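Local coordinates for cytoplasmic protein (Cryptococcus neoformans var. grubii serotype A, PDB 7LPO) that probably hydrolyses the beta-glucosidic bond of steryl glucosides, as a fungal sterylglucosidase of glycosyl hydrolase family 5, at residues Q289-E301 with D312-Y324. Sequence-based numbering, arbitrary orientation.
Sequences QQLKKGPSPTPIE and DVQAWNFGPMGPY
Val313 packs against two prolines of 289-301, one with each methyl. CG2 lies 3.7 Å from Pro295 CB, and CG1 lies 4.0 Å from Pro297 CB. CG1 also lies near OE1 of Glu301. That glutamate closes a capping box with Thr298 at the start of helix 299-306: Thr298 OG1 accepts from Glu301 N, and Glu301 OE1 accepts from Thr298 N.

The backbone O of Gln314 accepts from Ser296 N at 2.7 Å, nearly in line with the carbonyl. Its N donates to a water that also lies 2.6 Å from Glu301 OE1 and 2.9 Å from Ser296 O.

Ala315 faces Pro295 in a non-hydrogen-bonded antiparallel pair. Trp316 and Gly294 form the hydrogen-bonded pair. Trp316 O takes Gly294 N on a lone pair, at 2.9 Å. Gly294 O accepts from Trp316 N and, from the opposite face of its plane, from Ser296 OG.

The Trp316 side chain runs alongside Lys292. Lys292 CD sits over the centre of one indole face, 3.8 Å from the centroid of the six-membered ring. A bend at chi3 (-123°) carries NZ on over the same ring, off-centre, in a cation-pi contact. NZ also has a weak hydrogen bond to Pro286 O.

Past the type I turn from Gly319 to Gly322, which joins strands 311-319 and 322-331, Pro323 CB lies 3.7 Å from Lys292 O.

Strand 294-295 is thus a short edge strand of a three-stranded antiparallel sheet. Backbone bonds set its register, while the CH-pi and cation-pi contacts of Lys292 with the indole add dispersion and probably some electrostatic attraction.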
loop_
_atom_site.group_PDB
_atom_site.type_symbol
_atom_site.label_atom_id
_atom_site.label_comp_id
_atom_site.label_asym_id
_atom_site.label_seq_id
_atom_site.Cartn_x
_atom_site.Cartn_y
_atom_site.Cartn_z
ATOM N N GLN A 289 -17.224 6.873 9.907
ATOM C CA GLN A 289 -15.977 7.325 9.296
ATOM C C GLN A 289 -14.881 7.242 10.349
ATOM O O GLN A 289 -14.890 8.009 11.314
ATOM C CB GLN A 289 -16.120 8.747 8.752
ATOM C CG GLN A 289 -14.828 9.347 8.234
ATOM C CD GLN A 289 -14.999 10.779 7.713
ATOM O OE1 GLN A 289 -15.975 11.106 7.034
ATOM N NE2 GLN A 289 -14.045 11.633 8.040
ATOM N N GLN A 290 -13.940 6.314 10.194
ATOM C CA GLN A 290 -13.030 6.017 11.296
ATOM C C GLN A 290 -11.871 7.000 11.401
ATOM O O GLN A 290 -11.255 7.092 12.469
ATOM C CB GLN A 290 -12.486 4.591 11.157
ATOM C CG GLN A 290 -12.395 3.808 12.477
ATOM C CD GLN A 290 -13.652 3.906 13.336
ATOM O OE1 GLN A 290 -14.741 3.507 12.919
ATOM N NE2 GLN A 290 -13.501 4.445 14.544
ATOM N N LEU A 291 -11.570 7.746 10.339
ATOM C CA LEU A 291 -10.456 8.686 10.336
ATOM C C LEU A 291 -10.987 10.115 10.413
ATOM O O LEU A 291 -11.481 10.666 9.423
ATOM C CB LEU A 291 -9.591 8.496 9.099
ATOM C CG LEU A 291 -8.342 9.375 9.075
ATOM C CD1 LEU A 291 -7.661 9.374 10.426
ATOM C CD2 LEU A 291 -7.388 8.921 7.981
ATOM N N LYS A 292 -10.885 10.709 11.598
ATOM C CA LYS A 292 -11.126 12.130 11.793
ATOM C C LYS A 292 -9.988 12.681 12.631
ATOM O O LYS A 292 -9.671 12.131 13.689
ATOM C CB LYS A 292 -12.460 12.396 12.484
ATOM C CG LYS A 292 -13.632 11.670 11.861
ATOM C CD LYS A 292 -14.898 11.919 12.653
ATOM C CE LYS A 292 -15.513 10.615 13.121
ATOM N NZ LYS A 292 -16.942 10.785 13.490
ATOM N N LYS A 293 -9.379 13.762 12.164
ATOM C CA LYS A 293 -8.305 14.390 12.914
ATOM C C LYS A 293 -8.109 15.796 12.383
ATOM O O LYS A 293 -8.110 16.011 11.166
ATOM C CB LYS A 293 -6.998 13.602 12.812
ATOM C CG LYS A 293 -5.825 14.325 13.444
ATOM C CD LYS A 293 -4.790 13.353 13.963
ATOM C CE LYS A 293 -3.822 14.061 14.894
ATOM N NZ LYS A 293 -2.673 13.201 15.262
ATOM N N GLY A 294 -7.938 16.743 13.299
ATOM C CA GLY A 294 -7.818 18.130 12.929
ATOM C C GLY A 294 -9.157 18.682 12.493
ATOM O O GLY A 294 -10.213 18.067 12.714
ATOM N N PRO A 295 -9.138 19.857 11.858
ATOM C CA PRO A 295 -10.398 20.472 11.411
ATOM C C PRO A 295 -11.068 19.602 10.363
ATOM O O PRO A 295 -10.463 19.247 9.353
ATOM C CB PRO A 295 -9.963 21.825 10.830
ATOM C CG PRO A 295 -8.513 22.005 11.248
ATOM C CD PRO A 295 -7.953 20.625 11.438
ATOM N N SER A 296 -12.332 19.270 10.604
ATOM C CA SER A 296 -13.052 18.292 9.791
ATOM C C SER A 296 -14.378 18.875 9.325
ATOM O O SER A 296 -15.421 18.678 9.961
ATOM C CB SER A 296 -13.273 16.996 10.569
ATOM O OG SER A 296 -12.059 16.546 11.155
ATOM N N PRO A 297 -14.382 19.593 8.212
ATOM C CA PRO A 297 -15.661 20.082 7.680
ATOM C C PRO A 297 -16.521 18.926 7.188
ATOM O O PRO A 297 -16.019 17.935 6.652
ATOM C CB PRO A 297 -15.257 21.016 6.531
ATOM C CG PRO A 297 -13.819 20.765 6.266
ATOM C CD PRO A 297 -13.208 20.098 7.475
ATOM N N THR A 298 -17.827 19.037 7.426
ATOM C CA THR A 298 -18.785 18.148 6.790
ATOM C C THR A 298 -18.731 18.369 5.281
ATOM O O THR A 298 -18.194 19.380 4.821
ATOM C CB THR A 298 -20.185 18.434 7.317
ATOM O OG1 THR A 298 -20.564 19.769 6.951
ATOM C CG2 THR A 298 -20.219 18.310 8.842
ATOM N N PRO A 299 -19.283 17.452 4.484
ATOM C CA PRO A 299 -19.304 17.690 3.026
ATOM C C PRO A 299 -19.892 19.044 2.643
ATOM O O PRO A 299 -19.310 19.747 1.805
ATOM C CB PRO A 299 -20.139 16.516 2.491
ATOM C CG PRO A 299 -19.903 15.417 3.489
ATOM C CD PRO A 299 -19.794 16.112 4.837
ATOM N N ILE A 300 -21.001 19.454 3.258
ATOM C CA ILE A 300 -21.613 20.721 2.870
ATOM C C ILE A 300 -20.794 21.899 3.395
ATOM O O ILE A 300 -20.648 22.921 2.713
ATOM C CB ILE A 300 -23.078 20.788 3.339
ATOM C CG1 ILE A 300 -23.727 22.088 2.855
ATOM C CG2 ILE A 300 -23.163 20.700 4.852
ATOM C CD1 ILE A 300 -23.788 22.230 1.365
ATOM N N GLU A 301 -20.234 21.780 4.603
ATOM C CA GLU A 301 -19.348 22.834 5.085
ATOM C C GLU A 301 -18.154 23.013 4.155
ATOM O O GLU A 301 -17.696 24.137 3.935
ATOM C CB GLU A 301 -18.870 22.536 6.505
ATOM C CG GLU A 301 -19.937 22.729 7.571
ATOM C CD GLU A 301 -19.428 22.425 8.982
ATOM O OE1 GLU A 301 -18.512 21.578 9.136
ATOM O OE2 GLU A 301 -19.947 23.039 9.945
ATOM N N ASP A 312 -17.196 27.464 10.744
ATOM C CA ASP A 312 -16.712 27.027 12.048
ATOM C C ASP A 312 -16.866 25.512 12.105
ATOM O O ASP A 312 -17.981 25.005 12.249
ATOM C CB ASP A 312 -17.503 27.710 13.160
ATOM C CG ASP A 312 -16.864 27.537 14.520
ATOM O OD1 ASP A 312 -15.619 27.409 14.582
ATOM O OD2 ASP A 312 -17.608 27.536 15.530
ATOM N N VAL A 313 -15.756 24.791 11.993
ATOM C CA VAL A 313 -15.796 23.347 11.790
ATOM C C VAL A 313 -15.340 22.620 13.044
ATOM O O VAL A 313 -14.512 23.115 13.813
ATOM C CB VAL A 313 -14.931 22.924 10.583
ATOM C CG1 VAL A 313 -15.268 23.779 9.371
ATOM C CG2 VAL A 313 -13.454 23.025 10.907
ATOM N N GLN A 314 -15.898 21.429 13.240
ATOM C CA GLN A 314 -15.474 20.552 14.323
ATOM C C GLN A 314 -14.043 20.094 14.082
ATOM O O GLN A 314 -13.654 19.787 12.953
ATOM C CB GLN A 314 -16.400 19.333 14.420
ATOM C CG GLN A 314 -17.897 19.656 14.349
ATOM C CD GLN A 314 -18.776 18.440 14.004
ATOM O OE1 GLN A 314 -19.157 18.238 12.837
ATOM N NE2 GLN A 314 -19.108 17.636 15.021
ATOM N N ALA A 315 -13.246 20.071 15.142
ATOM C CA ALA A 315 -11.912 19.497 15.088
ATOM C C ALA A 315 -11.885 18.248 15.954
ATOM O O ALA A 315 -12.583 18.163 16.969
ATOM C CB ALA A 315 -10.843 20.481 15.556
ATOM N N TRP A 316 -11.075 17.276 15.544
ATOM C CA TRP A 316 -11.047 15.969 16.176
ATOM C C TRP A 316 -9.650 15.619 16.657
ATOM O O TRP A 316 -8.667 15.856 15.954
ATOM C CB TRP A 316 -11.531 14.893 15.210
ATOM C CG TRP A 316 -12.979 14.996 14.950
ATOM C CD1 TRP A 316 -13.604 15.832 14.070
ATOM C CD2 TRP A 316 -14.002 14.246 15.590
ATOM N NE1 TRP A 316 -14.961 15.641 14.120
ATOM C CE2 TRP A 316 -15.234 14.671 15.049
ATOM C CE3 TRP A 316 -13.995 13.250 16.565
ATOM C CZ2 TRP A 316 -16.454 14.132 15.456
ATOM C CZ3 TRP A 316 -15.193 12.718 16.968
ATOM C CH2 TRP A 316 -16.416 13.161 16.418
ATOM N N ASN A 317 -9.582 15.022 17.846
ATOM C CA ASN A 317 -8.361 14.450 18.387
ATOM C C ASN A 317 -8.463 12.934 18.332
ATOM O O ASN A 317 -9.556 12.370 18.407
ATOM C CB ASN A 317 -8.133 14.903 19.830
ATOM C CG ASN A 317 -8.040 16.413 19.961
ATOM O OD1 ASN A 317 -7.385 17.075 19.158
ATOM N ND2 ASN A 317 -8.699 16.963 20.978
ATOM N N PHE A 318 -7.321 12.273 18.220
ATOM C CA PHE A 318 -7.270 10.817 18.251
ATOM C C PHE A 318 -6.934 10.369 19.673
ATOM O O PHE A 318 -5.805 10.552 20.141
ATOM C CB PHE A 318 -6.256 10.275 17.248
ATOM C CG PHE A 318 -6.479 8.828 16.910
ATOM C CD1 PHE A 318 -6.006 7.828 17.743
ATOM C CD2 PHE A 318 -7.185 8.466 15.773
ATOM C CE1 PHE A 318 -6.230 6.488 17.441
ATOM C CE2 PHE A 318 -7.405 7.131 15.468
ATOM C CZ PHE A 318 -6.932 6.144 16.305
ATOM N N GLY A 319 -7.920 9.794 20.359
ATOM C CA GLY A 319 -7.740 9.300 21.703
ATOM C C GLY A 319 -7.451 7.814 21.724
ATOM O O GLY A 319 -7.315 7.171 20.677
ATOM N N PRO A 320 -7.362 7.231 22.921
ATOM C CA PRO A 320 -7.038 5.793 23.000
ATOM C C PRO A 320 -8.090 4.888 22.381
ATOM O O PRO A 320 -7.756 3.782 21.937
ATOM C CB PRO A 320 -6.903 5.534 24.508
ATOM C CG PRO A 320 -7.712 6.646 25.162
ATOM C CD PRO A 320 -7.517 7.851 24.249
ATOM N N MET A 321 -9.352 5.313 22.355
ATOM C CA MET A 321 -10.423 4.542 21.739
ATOM C C MET A 321 -10.847 5.112 20.387
ATOM O O MET A 321 -11.930 4.785 19.896
ATOM C CB MET A 321 -11.629 4.481 22.672
ATOM C CG MET A 321 -11.378 3.756 23.981
ATOM S SD MET A 321 -10.945 2.029 23.735
ATOM C CE MET A 321 -11.409 1.350 25.326
ATOM N N GLY A 322 -10.023 5.959 19.788
ATOM C CA GLY A 322 -10.335 6.542 18.510
ATOM C C GLY A 322 -10.640 8.022 18.608
ATOM O O GLY A 322 -10.466 8.658 19.661
ATOM N N PRO A 323 -11.117 8.592 17.499
ATOM C CA PRO A 323 -11.365 10.037 17.459
ATOM C C PRO A 323 -12.381 10.481 18.501
ATOM O O PRO A 323 -13.382 9.808 18.748
ATOM C CB PRO A 323 -11.893 10.275 16.040
ATOM C CG PRO A 323 -11.423 9.109 15.236
ATOM C CD PRO A 323 -11.259 7.950 16.176
ATOM N N TYR A 324 -12.117 11.642 19.093
ATOM C CA TYR A 324 -13.073 12.327 19.947
ATOM C C TYR A 324 -12.949 13.823 19.689
ATOM O O TYR A 324 -11.897 14.313 19.266
ATOM C CB TYR A 324 -12.849 11.996 21.426
ATOM C CG TYR A 324 -11.637 12.656 22.006
ATOM C CD1 TYR A 324 -10.384 12.067 21.898
ATOM C CD2 TYR A 324 -11.737 13.877 22.654
ATOM C CE1 TYR A 324 -9.266 12.683 22.424
ATOM C CE2 TYR A 324 -10.626 14.494 23.178
ATOM C CZ TYR A 324 -9.395 13.896 23.055
ATOM O OH TYR A 324 -8.273 14.497 23.571
HETATM O O HOH W 1 -17.518 20.217 11.158
#